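PDB 2XPI: anaphase-promoting complex subunit cut9 from Schizosaccharomyces pombe, which serves as a subunit of the anaphase-promoting complex, a ubiquitin ligase controlling mitosis and G1, dimerising and binding hcn1 through its TPR repeats. Local coordinates for residues Y359-S362 with N363-D367; Y382-V386 with N387-E391; A104-G107 with E108-D112; G194-L198 with E199-C203; D533-I536 with D537-Q541. All coordinates share one frame; numbering follows the deposited sequence.

Contact 1: residues Y359-S362 with N363-D367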
loop_
_atom_site.group_PDB
_atom_site.type_symbol
_atom_site.label_atom_id
_atom_site.label_comp_id
_atom_site.label_asym_id
_atom_site.label_seq_id
_atom_site.Cartn_x
_atom_site.Cartn_y
_atom_site.Cartn_z
ATOM N N TYR A 359 19.781 -8.533 22.867
ATOM C CA TYR A 359 19.882 -7.088 22.679
ATOM C C TYR A 359 20.082 -6.683 21.214
ATOM O O TYR A 359 19.422 -5.769 20.717
ATOM C CB TYR A 359 21.032 -6.535 23.509
ATOM C CG TYR A 359 21.119 -5.030 23.477
ATOM C CD1 TYR A 359 20.236 -4.248 24.230
ATOM C CD2 TYR A 359 22.083 -4.385 22.704
ATOM C CE1 TYR A 359 20.307 -2.870 24.209
ATOM C CE2 TYR A 359 22.169 -3.002 22.683
ATOM C CZ TYR A 359 21.276 -2.252 23.436
ATOM O OH TYR A 359 21.348 -0.881 23.415
ATOM N N LEU A 360 21.002 -7.360 20.535
ATOM C CA LEU A 360 21.253 -7.119 19.117
ATOM C C LEU A 360 20.007 -7.366 18.264
ATOM O O LEU A 360 19.640 -6.541 17.416
ATOM C CB LEU A 360 22.393 -8.012 18.628
ATOM C CG LEU A 360 23.710 -7.941 19.410
ATOM C CD1 LEU A 360 24.653 -9.061 18.973
ATOM C CD2 LEU A 360 24.386 -6.559 19.293
ATOM N N ILE A 361 19.364 -8.506 18.491
ATOM C CA ILE A 361 18.173 -8.882 17.739
ATOM C C ILE A 361 17.018 -7.898 17.925
ATOM O O ILE A 361 16.389 -7.460 16.959
ATOM C CB ILE A 361 17.688 -10.279 18.149
ATOM C CG1 ILE A 361 18.673 -11.340 17.662
ATOM C CG2 ILE A 361 16.311 -10.545 17.582
ATOM C CD1 ILE A 361 18.636 -12.605 18.482
ATOM N N SER A 362 16.725 -7.563 19.173
ATOM C CA SER A 362 15.601 -6.674 19.419
ATOM C C SER A 362 15.835 -5.341 18.713
ATOM O O SER A 362 14.903 -4.723 18.208
ATOM C CB SER A 362 15.337 -6.492 20.924
ATOM O OG SER A 362 16.527 -6.559 21.674
ATOM N N ASN A 363 17.091 -4.920 18.653
ATOM C CA ASN A 363 17.391 -3.599 18.122
ATOM C C ASN A 363 17.254 -3.479 16.617
ATOM O O ASN A 363 16.717 -2.486 16.131
ATOM C CB ASN A 363 18.737 -3.075 18.624
ATOM C CG ASN A 363 18.636 -2.498 20.029
ATOM O OD1 ASN A 363 19.562 -2.615 20.834
ATOM N ND2 ASN A 363 17.487 -1.893 20.340
ATOM N N ASP A 364 17.700 -4.475 15.862
ATOM C CA ASP A 364 17.482 -4.368 14.422
ATOM C C ASP A 364 16.099 -4.818 14.002
ATOM O O ASP A 364 15.658 -4.497 12.901
ATOM C CB ASP A 364 18.592 -5.004 13.568
ATOM C CG ASP A 364 18.579 -6.506 13.604
ATOM O OD1 ASP A 364 18.306 -7.141 12.553
ATOM O OD2 ASP A 364 18.875 -7.047 14.688
ATOM N N LEU A 365 15.407 -5.531 14.886
ATOM C CA LEU A 365 14.005 -5.840 14.649
ATOM C C LEU A 365 13.163 -4.567 14.770
ATOM O O LEU A 365 12.323 -4.292 13.909
ATOM C CB LEU A 365 13.506 -6.925 15.589
ATOM C CG LEU A 365 13.809 -8.388 15.258
ATOM C CD1 LEU A 365 13.152 -9.314 16.287
ATOM C CD2 LEU A 365 13.315 -8.729 13.884
ATOM N N VAL A 366 13.388 -3.761 15.804
ATOM C CA VAL A 366 12.595 -2.534 15.887
ATOM C C VAL A 366 13.021 -1.558 14.806
ATOM O O VAL A 366 12.239 -0.712 14.384
ATOM C CB VAL A 366 12.607 -1.842 17.267
ATOM C CG1 VAL A 366 12.871 -2.844 18.362
ATOM C CG2 VAL A 366 13.601 -0.716 17.282
ATOM N N ASP A 367 14.254 -1.689 14.338
ATOM C CA ASP A 367 14.694 -0.853 13.233
ATOM C C ASP A 367 13.974 -1.193 11.933
ATOM O O ASP A 367 13.556 -0.298 11.210
ATOM C CB ASP A 367 16.204 -0.926 13.022
ATOM C CG ASP A 367 16.685 0.064 11.972
ATOM O OD1 ASP A 367 17.650 -0.251 11.237
ATOM O OD2 ASP A 367 16.083 1.163 11.870
#
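Tyr359 and Asn363, one helical turn apart, meet as ring and amide: Asn363 OD1 sits over one face of the Tyr359 ring, displaced toward its rim, with the two planes nearly perpendicular at 88°. The ring gets there because CG of Tyr359 is placed trans to the backbone nitrogen (chi1 -174°), so that it stands beside the carbonyl carbon. Along the backbone, Asn363 N donates to Tyr359 O at 3.2 Å. At the next residue, Leu360 O takes the regular helical bond from Asp364 N, 3.2 Å away and fairly straight at 162°, while a second approach from Asn363 N is only weak. Asp364 OD2 lies near Leu360 O without a bond, and OD1 has a long, weak ion pair with Arg368. Ile361 carries the apolar share: its CG2 branch touches Leu365 CD1 at 3.6 Å, the two side chains lying alongside and pointing the same way, and Leu365 N donates to Ile361 O at 3.0 Å. With Leu365 cut back to alanine, Ile361 CG2 would probably lose this neighbour and a gap would open against the flanking helices. Ser362, finally, turns its hydroxyl back to Leu358 O, where the buried OG finds a hydrogen bond. The stretch belongs to TPR 8, one of the repeats that bind hcn1. Ile361 and Leu365 face Tyr342 of helix 342-352, whereas Ser362 packs on Val379, Leu365 on Ala378, and Val366 on Thr375 and Val379 of helix 373-385.

Contact 2: residues Y382-V386 with N387-E391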
loop_
_atom_site.group_PDB
_atom_site.type_symbol
_atom_site.label_atom_id
_atom_site.label_comp_id
_atom_site.label_asym_id
_atom_site.label_seq_id
_atom_site.Cartn_x
_atom_site.Cartn_y
_atom_site.Cartn_z
ATOM N N TYR A 382 14.156 -9.538 26.091
ATOM C CA TYR A 382 15.414 -8.921 26.492
ATOM C C TYR A 382 15.330 -8.295 27.865
ATOM O O TYR A 382 16.186 -8.540 28.703
ATOM C CB TYR A 382 15.868 -7.843 25.520
ATOM C CG TYR A 382 16.950 -7.015 26.149
ATOM C CD1 TYR A 382 18.174 -7.581 26.469
ATOM C CD2 TYR A 382 16.741 -5.680 26.464
ATOM C CE1 TYR A 382 19.172 -6.847 27.062
ATOM C CE2 TYR A 382 17.739 -4.924 27.070
ATOM C CZ TYR A 382 18.952 -5.519 27.365
ATOM O OH TYR A 382 19.954 -4.788 27.958
ATOM N N TYR A 383 14.323 -7.457 28.087
ATOM C CA TYR A 383 14.142 -6.866 29.405
ATOM C C TYR A 383 13.958 -7.962 30.450
ATOM O O TYR A 383 14.126 -7.728 31.643
ATOM C CB TYR A 383 13.005 -5.845 29.412
ATOM C CG TYR A 383 13.419 -4.572 28.726
ATOM C CD1 TYR A 383 14.532 -3.865 29.168
ATOM C CD2 TYR A 383 12.724 -4.084 27.624
ATOM C CE1 TYR A 383 14.945 -2.704 28.539
ATOM C CE2 TYR A 383 13.124 -2.913 26.986
ATOM C CZ TYR A 383 14.240 -2.228 27.449
ATOM O OH TYR A 383 14.656 -1.064 26.839
ATOM N N LEU A 384 13.675 -9.173 29.978
ATOM C CA LEU A 384 13.533 -10.329 30.848
ATOM C C LEU A 384 14.824 -11.143 31.215
ATOM O O LEU A 384 14.844 -11.662 32.326
ATOM C CB LEU A 384 12.394 -11.231 30.341
ATOM C CG LEU A 384 11.457 -11.867 31.376
ATOM C CD1 LEU A 384 10.695 -10.791 32.112
ATOM C CD2 LEU A 384 10.483 -12.870 30.749
ATOM N N CYS A 385 15.871 -11.283 30.364
ATOM C CA CYS A 385 17.170 -11.800 30.918
ATOM C C CYS A 385 17.888 -10.717 31.716
ATOM O O CYS A 385 19.004 -10.935 32.215
ATOM C CB CYS A 385 18.227 -12.430 29.942
ATOM S SG CYS A 385 19.951 -12.340 30.825
ATOM N N VAL A 386 17.259 -9.554 31.819
ATOM C CA VAL A 386 17.911 -8.388 32.402
ATOM C C VAL A 386 17.138 -7.951 33.649
ATOM O O VAL A 386 17.533 -7.032 34.391
ATOM C CB VAL A 386 18.068 -7.279 31.333
ATOM C CG1 VAL A 386 17.702 -5.911 31.860
ATOM C CG2 VAL A 386 19.468 -7.301 30.775
ATOM N N ASN A 387 16.026 -8.646 33.875
ATOM C CA ASN A 387 15.226 -8.453 35.065
ATOM C C ASN A 387 14.608 -7.078 35.221
ATOM O O ASN A 387 14.394 -6.614 36.338
ATOM C CB ASN A 387 16.060 -8.767 36.291
ATOM C CG ASN A 387 15.522 -9.930 37.051
ATOM O OD1 ASN A 387 14.608 -9.781 37.870
ATOM N ND2 ASN A 387 16.058 -11.119 36.768
ATOM N N LYS A 388 14.329 -6.420 34.108
ATOM C CA LYS A 388 13.608 -5.159 34.140
ATOM C C LYS A 388 12.169 -5.500 33.836
ATOM O O LYS A 388 11.739 -5.465 32.697
ATOM C CB LYS A 388 14.179 -4.184 33.111
ATOM C CG LYS A 388 15.414 -3.446 33.585
ATOM C CD LYS A 388 15.996 -2.577 32.484
ATOM C CE LYS A 388 16.917 -1.473 33.031
ATOM N NZ LYS A 388 16.169 -0.385 33.740
ATOM N N ILE A 389 11.434 -5.861 34.873
ATOM C CA ILE A 389 10.134 -6.498 34.712
ATOM C C ILE A 389 9.024 -5.538 34.234
ATOM O O ILE A 389 8.159 -5.929 33.446
ATOM C CB ILE A 389 9.741 -7.228 36.015
ATOM C CG1 ILE A 389 10.871 -8.173 36.424
ATOM C CG2 ILE A 389 8.424 -7.980 35.854
ATOM C CD1 ILE A 389 11.210 -9.195 35.353
ATOM N N SER A 390 9.064 -4.291 34.697
ATOM C CA SER A 390 8.106 -3.286 34.267
ATOM C C SER A 390 8.149 -3.083 32.747
ATOM O O SER A 390 7.116 -3.112 32.077
ATOM C CB SER A 390 8.375 -1.947 34.960
ATOM O OG SER A 390 8.870 -2.138 36.275
ATOM N N GLU A 391 9.338 -2.864 32.199
ATOM C CA GLU A 391 9.433 -2.567 30.778
ATOM C C GLU A 391 9.232 -3.843 29.942
ATOM O O GLU A 391 8.772 -3.789 28.801
ATOM C CB GLU A 391 10.730 -1.811 30.445
ATOM C CG GLU A 391 11.937 -2.216 31.271
ATOM C CD GLU A 391 11.966 -1.589 32.670
ATOM O OE1 GLU A 391 12.209 -0.364 32.768
ATOM O OE2 GLU A 391 11.771 -2.325 33.674
#
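Lys388 N reaches back five residues to Tyr383 O at 2.8 Å, while Asn387 between them turns the chain with a positive phi of 63°. The turn resembles a Schellman motif: the six-to-one bond and the positive phi are there, but the inner pair, Asn387 N and Leu384 O, is 3.6 Å apart, too long to count as its bond. Across the turn, the methylenes of Lys388 run past the Tyr383 ring, with CD 3.8 Å from Tyr383 CD1, meeting it obliquely. The same lysine chain lies alongside Val386, both pointing the same way, and its CG is 3.8 Å from Val386 CG1. Lys388 has a second role in the backbone, because it is the N-cap residue of helix 389-402; the end of one helix and the start of the next are thus joined through a short turn, the tight helix-turn-helix of TPR 9. The Tyr383 ring also meets the first turn of the new helix. Glu391 CG makes a CH-pi contact over one ring face, 3.9 Å from the centroid and 19° off the normal, while Tyr382 CD2 lies over the opposite face, also toward the rim. The Glu391 chain bends at chi2, and its carboxylate plane stands 50° from that of the ring. On the buried side of the turn, Leu384 CD1 meets Ile389 CD1 at 3.6 Å. Leu384 and Tyr383 both continue onto Ala392, and Ile389 packs against Ile419 and Glu420 of helix 407-420.

Contact 3: residues A104-G107 with E108-D112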
loop_
_atom_site.group_PDB
_atom_site.type_symbol
_atom_site.label_atom_id
_atom_site.label_comp_id
_atom_site.label_asym_id
_atom_site.label_seq_id
_atom_site.Cartn_x
_atom_site.Cartn_y
_atom_site.Cartn_z
ATOM N N ALA A 104 -3.571 -0.902 -17.143
ATOM C CA ALA A 104 -4.864 -0.219 -17.126
ATOM C C ALA A 104 -5.160 0.357 -18.501
ATOM O O ALA A 104 -6.279 0.273 -18.976
ATOM C CB ALA A 104 -4.880 0.888 -16.077
ATOM N N PHE A 105 -4.151 0.926 -19.151
ATOM C CA PHE A 105 -4.349 1.485 -20.478
ATOM C C PHE A 105 -4.763 0.430 -21.496
ATOM O O PHE A 105 -5.690 0.642 -22.278
ATOM C CB PHE A 105 -3.084 2.197 -20.952
ATOM C CG PHE A 105 -3.202 2.790 -22.322
ATOM C CD1 PHE A 105 -4.010 3.895 -22.548
ATOM C CD2 PHE A 105 -2.493 2.255 -23.389
ATOM C CE1 PHE A 105 -4.114 4.457 -23.834
ATOM C CE2 PHE A 105 -2.582 2.812 -24.663
ATOM C CZ PHE A 105 -3.395 3.910 -24.889
ATOM N N VAL A 106 -4.076 -0.706 -21.495
ATOM C CA VAL A 106 -4.356 -1.739 -22.491
ATOM C C VAL A 106 -5.618 -2.487 -22.124
ATOM O O VAL A 106 -6.432 -2.798 -22.995
ATOM C CB VAL A 106 -3.185 -2.725 -22.651
ATOM C CG1 VAL A 106 -3.513 -3.774 -23.675
ATOM C CG2 VAL A 106 -1.927 -1.977 -23.041
ATOM N N GLY A 107 -5.775 -2.758 -20.823
ATOM C CA GLY A 107 -6.925 -3.473 -20.298
ATOM C C GLY A 107 -8.231 -2.742 -20.541
ATOM O O GLY A 107 -9.252 -3.356 -20.804
ATOM N N GLU A 108 -8.195 -1.420 -20.441
ATOM C CA GLU A 108 -9.360 -0.611 -20.747
ATOM C C GLU A 108 -9.736 -0.691 -22.245
ATOM O O GLU A 108 -10.919 -0.727 -22.588
ATOM C CB GLU A 108 -9.156 0.837 -20.264
ATOM C CG GLU A 108 -9.113 0.987 -18.725
ATOM C CD GLU A 108 -8.353 2.240 -18.233
ATOM O OE1 GLU A 108 -7.909 3.055 -19.095
ATOM O OE2 GLU A 108 -8.193 2.403 -16.988
ATOM N N LYS A 109 -8.749 -0.751 -23.134
ATOM C CA LYS A 109 -9.052 -0.852 -24.576
ATOM C C LYS A 109 -9.637 -2.197 -25.028
ATOM O O LYS A 109 -10.520 -2.219 -25.887
ATOM C CB LYS A 109 -7.846 -0.485 -25.439
ATOM C CG LYS A 109 -7.805 0.983 -25.800
ATOM C CD LYS A 109 -6.753 1.731 -25.012
ATOM C CE LYS A 109 -7.270 3.096 -24.576
ATOM N NZ LYS A 109 -8.429 2.987 -23.613
ATOM N N VAL A 110 -9.159 -3.306 -24.457
ATOM C CA VAL A 110 -9.686 -4.637 -24.780
ATOM C C VAL A 110 -11.096 -4.851 -24.250
ATOM O O VAL A 110 -11.906 -5.576 -24.854
ATOM C CB VAL A 110 -8.864 -5.754 -24.148
ATOM C CG1 VAL A 110 -9.095 -7.026 -24.910
ATOM C CG2 VAL A 110 -7.391 -5.402 -24.118
ATOM N N LEU A 111 -11.375 -4.262 -23.090
ATOM C CA LEU A 111 -12.695 -4.394 -22.485
ATOM C C LEU A 111 -13.682 -3.562 -23.299
ATOM O O LEU A 111 -14.793 -4.015 -23.587
ATOM C CB LEU A 111 -12.693 -3.991 -20.999
ATOM C CG LEU A 111 -14.046 -4.124 -20.288
ATOM C CD1 LEU A 111 -14.603 -5.545 -20.403
ATOM C CD2 LEU A 111 -13.984 -3.695 -18.828
ATOM N N ASP A 112 -13.262 -2.357 -23.697
ATOM C CA ASP A 112 -14.085 -1.520 -24.580
ATOM C C ASP A 112 -14.455 -2.269 -25.860
ATOM O O ASP A 112 -15.604 -2.240 -26.283
ATOM C CB ASP A 112 -13.400 -0.182 -24.901
ATOM C CG ASP A 112 -13.363 0.770 -23.695
ATOM O OD1 ASP A 112 -14.223 0.642 -22.786
ATOM O OD2 ASP A 112 -12.472 1.654 -23.653
#
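Phe105 swings its ring to the side of its own carbonyl carbon, CG lying opposite the backbone nitrogen (chi1 179°), and Lys109 answers from the next turn with a chain bent at three successive torsions, beginning with a chi2 of 105°. Together these rotations lay the lysine methylenes across the ring: CD of Lys109 stands over one face, 4.1 Å from the Phe105 centroid and 15° off the normal, a CH-pi contact. The following carbon, CE, is 3.5 Å from Phe105 CE1. The backbone bond from Lys109 N to Phe105 O is weak. The ammonium end is taken by the second subunit, where Lys109 NZ forms a salt bridge with Asp306, and the Phe105 ring stacks with Tyr234 of that same subunit. Another side faces helix 117-129. Glu108 N donates to Ala104 O at 2.9 Å, and the extended Glu108 chain runs back along the preceding turn, bringing OE2 to 3.8 Å from Ala104 CB; OE2 is itself hydrogen-bonded to Tyr127 OH, which gives this partly buried acid a polar mate. Val106 and Val110 form an apolar strip on the side of helix 83-96, joined by the bond from Val110 N to Val106 O at 3.1 Å. The stretch lies in helix 100-114 of TPR 1: one side packs in the antiparallel helix pair of the tetratricopeptide fold, another contributes to the homodimer interface that TPR repeats 1-7 provide.

Contact 4: residues G194-L198 with E199-C203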
loop_
_atom_site.group_PDB
_atom_site.type_symbol
_atom_site.label_atom_id
_atom_site.label_comp_id
_atom_site.label_asym_id
_atom_site.label_seq_id
_atom_site.Cartn_x
_atom_site.Cartn_y
_atom_site.Cartn_z
ATOM N N GLY A 194 -5.276 -26.599 -12.218
ATOM C CA GLY A 194 -3.963 -26.458 -11.620
ATOM C C GLY A 194 -3.929 -25.419 -10.511
ATOM O O GLY A 194 -3.001 -25.409 -9.700
ATOM N N GLY A 195 -4.928 -24.535 -10.494
ATOM C CA GLY A 195 -5.043 -23.505 -9.470
ATOM C C GLY A 195 -6.044 -23.863 -8.393
ATOM O O GLY A 195 -6.618 -24.956 -8.432
ATOM N N ILE A 196 -6.224 -22.964 -7.422
ATOM C CA ILE A 196 -7.206 -23.121 -6.334
ATOM C C ILE A 196 -8.622 -22.979 -6.880
ATOM O O ILE A 196 -8.910 -22.011 -7.573
ATOM C CB ILE A 196 -7.093 -22.005 -5.268
ATOM C CG1 ILE A 196 -5.638 -21.611 -4.958
ATOM C CG2 ILE A 196 -7.923 -22.355 -4.026
ATOM C CD1 ILE A 196 -4.769 -22.725 -4.693
ATOM N N LYS A 197 -9.520 -23.907 -6.563
ATOM C CA LYS A 197 -10.884 -23.801 -7.088
ATOM C C LYS A 197 -11.490 -22.532 -6.561
ATOM O O LYS A 197 -11.443 -22.288 -5.377
ATOM C CB LYS A 197 -11.739 -24.982 -6.658
ATOM C CG LYS A 197 -11.270 -26.314 -7.189
ATOM C CD LYS A 197 -12.361 -27.336 -7.051
ATOM C CE LYS A 197 -11.921 -28.663 -7.633
ATOM N NZ LYS A 197 -13.081 -29.585 -7.827
ATOM N N LEU A 198 -12.046 -21.707 -7.435
ATOM C CA LEU A 198 -12.632 -20.455 -6.985
ATOM C C LEU A 198 -13.703 -20.704 -5.910
ATOM O O LEU A 198 -13.951 -19.850 -5.045
ATOM C CB LEU A 198 -13.167 -19.643 -8.167
ATOM C CG LEU A 198 -12.103 -18.886 -8.969
ATOM C CD1 LEU A 198 -12.682 -18.280 -10.245
ATOM C CD2 LEU A 198 -11.445 -17.802 -8.113
ATOM N N GLU A 199 -14.325 -21.877 -5.943
ATOM C CA GLU A 199 -15.239 -22.249 -4.872
ATOM C C GLU A 199 -14.524 -22.206 -3.509
ATOM O O GLU A 199 -15.081 -21.730 -2.517
ATOM C CB GLU A 199 -15.829 -23.640 -5.105
ATOM C CG GLU A 199 -16.810 -24.060 -4.008
ATOM C CD GLU A 199 -17.359 -25.464 -4.200
ATOM O OE1 GLU A 199 -17.071 -26.089 -5.250
ATOM O OE2 GLU A 199 -18.078 -25.942 -3.293
ATOM N N ALA A 200 -13.289 -22.704 -3.455
ATOM C CA ALA A 200 -12.548 -22.682 -2.211
ATOM C C ALA A 200 -12.311 -21.249 -1.787
ATOM O O ALA A 200 -12.647 -20.853 -0.663
ATOM C CB ALA A 200 -11.262 -23.385 -2.367
ATOM N N SER A 201 -11.759 -20.463 -2.705
ATOM C CA SER A 201 -11.368 -19.086 -2.435
ATOM C C SER A 201 -12.505 -18.229 -1.910
ATOM O O SER A 201 -12.296 -17.335 -1.091
ATOM C CB SER A 201 -10.769 -18.452 -3.694
ATOM O OG SER A 201 -9.597 -19.157 -4.093
ATOM N N MET A 202 -13.717 -18.489 -2.374
ATOM C CA MET A 202 -14.850 -17.717 -1.887
ATOM C C MET A 202 -15.300 -18.121 -0.456
ATOM O O MET A 202 -15.813 -17.286 0.295
ATOM C CB MET A 202 -16.002 -17.751 -2.901
ATOM C CG MET A 202 -15.666 -17.059 -4.214
ATOM S SD MET A 202 -17.104 -16.782 -5.270
ATOM C CE MET A 202 -17.290 -18.351 -6.098
ATOM N N CYS A 203 -15.097 -19.386 -0.078
ATOM C CA CYS A 203 -15.361 -19.813 1.305
ATOM C C CYS A 203 -14.325 -19.192 2.218
ATOM O O CYS A 203 -14.621 -18.888 3.369
ATOM C CB CYS A 203 -15.284 -21.333 1.469
ATOM S SG CYS A 203 -16.657 -22.292 0.789
#
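Lys197 O is gripped from the first turn of the helix by two backbone donors. Ser201 N makes the sounder bond, 3.3 Å long, straight at 162° and in the carbonyl plane; Ala200 N lies closer but at a poor angle, so that bond is weak. Lys197 is the N-cap residue, and one position on, Leu198 O takes Met202 N at 3.0 Å, by which point the regular helical pattern is running. Ahead of the cap, Ile196 lays its CG2 branch against the helix: CG2 is 3.9 Å from Ala200 CB and 3.6 Å from Ser201 OG. The serine torsion (chi1 -62°) sets OG beside its own backbone nitrogen, and there OG has hydrogen-bond partners in OE1 of Gln97 and OE1 of Gln99 of the second subunit, so a buried polar atom at the foot of the helix is satisfied across the dimer. The long chains of Lys197 and Glu199 both reach Gln47, NZ to its amide oxygen and OE1 to its nitrogen, while Glu199 OE2 bonds Asn177. Met202 lies about 4 Å, side chain to ion, from a bound gold cyanide. What results is a helix N-terminus that opens TPR 4, its entry loop and first turn packed against the partner subunit, as fits the repeats that mediate homodimerisation.

Contact 5: residues D533-I536 with D537-Q541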
loop_
_atom_site.group_PDB
_atom_site.type_symbol
_atom_site.label_atom_id
_atom_site.label_comp_id
_atom_site.label_asym_id
_atom_site.label_seq_id
_atom_site.Cartn_x
_atom_site.Cartn_y
_atom_site.Cartn_z
ATOM N N ASP A 533 21.164 -37.326 56.277
ATOM C CA ASP A 533 22.396 -37.382 55.471
ATOM C C ASP A 533 22.093 -37.228 53.987
ATOM O O ASP A 533 22.820 -36.551 53.269
ATOM C CB ASP A 533 23.162 -38.696 55.697
ATOM C CG ASP A 533 23.764 -38.796 57.086
ATOM O OD1 ASP A 533 24.058 -39.933 57.538
ATOM O OD2 ASP A 533 23.945 -37.742 57.734
ATOM N N ALA A 534 21.023 -37.870 53.529
ATOM C CA ALA A 534 20.555 -37.676 52.162
ATOM C C ALA A 534 20.087 -36.237 51.978
ATOM O O ALA A 534 20.187 -35.679 50.881
ATOM C CB ALA A 534 19.434 -38.664 51.815
ATOM N N ALA A 535 19.574 -35.643 53.053
ATOM C CA ALA A 535 19.127 -34.257 53.018
ATOM C C ALA A 535 20.316 -33.309 52.889
ATOM O O ALA A 535 20.283 -32.379 52.090
ATOM C CB ALA A 535 18.338 -33.924 54.245
ATOM N N ILE A 536 21.362 -33.539 53.683
ATOM C CA ILE A 536 22.522 -32.686 53.633
ATOM C C ILE A 536 23.065 -32.727 52.214
ATOM O O ILE A 536 23.286 -31.690 51.589
ATOM C CB ILE A 536 23.616 -33.142 54.611
ATOM C CG1 ILE A 536 23.265 -32.736 56.044
ATOM C CG2 ILE A 536 24.948 -32.527 54.234
ATOM C CD1 ILE A 536 22.989 -31.260 56.200
ATOM N N ASP A 537 23.263 -33.934 51.698
ATOM C CA ASP A 537 23.855 -34.073 50.391
ATOM C C ASP A 537 23.061 -33.310 49.316
ATOM O O ASP A 537 23.660 -32.637 48.459
ATOM C CB ASP A 537 24.005 -35.535 50.004
ATOM C CG ASP A 537 24.614 -35.698 48.624
ATOM O OD1 ASP A 537 25.840 -35.453 48.490
ATOM O OD2 ASP A 537 23.873 -36.044 47.672
ATOM N N ALA A 538 21.729 -33.415 49.364
ATOM C CA ALA A 538 20.863 -32.754 48.382
ATOM C C ALA A 538 20.799 -31.244 48.576
ATOM O O ALA A 538 20.847 -30.494 47.605
ATOM C CB ALA A 538 19.470 -33.340 48.403
ATOM N N LEU A 539 20.681 -30.804 49.827
ATOM C CA LEU A 539 20.634 -29.379 50.140
ATOM C C LEU A 539 21.891 -28.731 49.642
ATOM O O LEU A 539 21.870 -27.587 49.201
ATOM C CB LEU A 539 20.551 -29.127 51.652
ATOM C CG LEU A 539 19.183 -29.004 52.317
ATOM C CD1 LEU A 539 18.215 -28.234 51.421
ATOM C CD2 LEU A 539 18.659 -30.362 52.600
ATOM N N ASN A 540 22.990 -29.473 49.754
ATOM C CA ASN A 540 24.310 -28.994 49.390
ATOM C C ASN A 540 24.406 -28.760 47.905
ATOM O O ASN A 540 24.995 -27.776 47.449
ATOM C CB ASN A 540 25.381 -30.015 49.790
ATOM C CG ASN A 540 25.747 -29.928 51.251
ATOM O OD1 ASN A 540 25.209 -29.098 51.980
ATOM N ND2 ASN A 540 26.668 -30.785 51.693
ATOM N N GLN A 541 23.847 -29.704 47.156
ATOM C CA GLN A 541 23.914 -29.667 45.716
ATOM C C GLN A 541 22.996 -28.527 45.268
ATOM O O GLN A 541 23.231 -27.888 44.245
ATOM C CB GLN A 541 23.508 -31.024 45.141
ATOM C CG GLN A 541 23.472 -31.080 43.623
ATOM C CD GLN A 541 24.841 -31.307 43.025
ATOM O OE1 GLN A 541 25.685 -31.968 43.642
ATOM N NE2 GLN A 541 25.080 -30.756 41.823
#
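One face of the Asn540 amide covers Ile536 O, the C=O pointing toward that face with its oxygen 3.0 Å from Asn540 CG. On the same side, further toward the nitrogen, Ile536 CG2 approaches Asn540 ND2 at 3.5 Å, so the isoleucine branch and its carbonyl together underlie the amide. The amide is brought back over the preceding turn by a chi1 of -81°, which sets CG beside its own backbone nitrogen. That nitrogen in turn donates to Ile536 O at 2.9 Å, and the carbonyl is thus engaged by the main chain while the side chain covers it. Were Asn540 replaced by an alanine, the cover over Ile536 O would probably go, leaving Ile536 CG2 without its amide neighbour and opening a gap toward Ile556. Two carboxylates also belong to the stretch, and Asp533 OD2 forms a salt bridge with Lys563. Along the backbone, Asp537 N donates to Asp533 O at 3.1 Å, nearly straight at 169°. Ala538 N repeats the pattern with Ala534 O, also at 3.1 Å. Small side chains dominate the side facing helix 516-528, where Ala534 and Ala535 rest on Tyr526; Leu539 reaches both Ala520 there and Ile556. The stretch lies in helix 532-545 of TPR 13, between helices 516-528 and 550-562, the stacking of a tetratricopeptide superhelix; TPR 13 is among the repeats that bind hcn1.

Followed from the N terminus, the five contacts are strictly in series: each joins two consecutive segments of the chain, so none nests in or crosses another, and no long loop is closed. Contact 3 comes first, in helix 100-114, and contact 4 follows at the loop that leads into helix 198-212; their centres are 26 Å apart, and both touch the second subunit. Midway, contact 1 in helix 355-368 meets contact 2 directly, Tyr359 and Tyr382 packing edge-to-face between consecutive helices, while contact 2 turns the chain from helix 373-385 into helix 389-402. Contact 5 lies far along, in helix 532-545, its centre about 85 Å from that of contact 3.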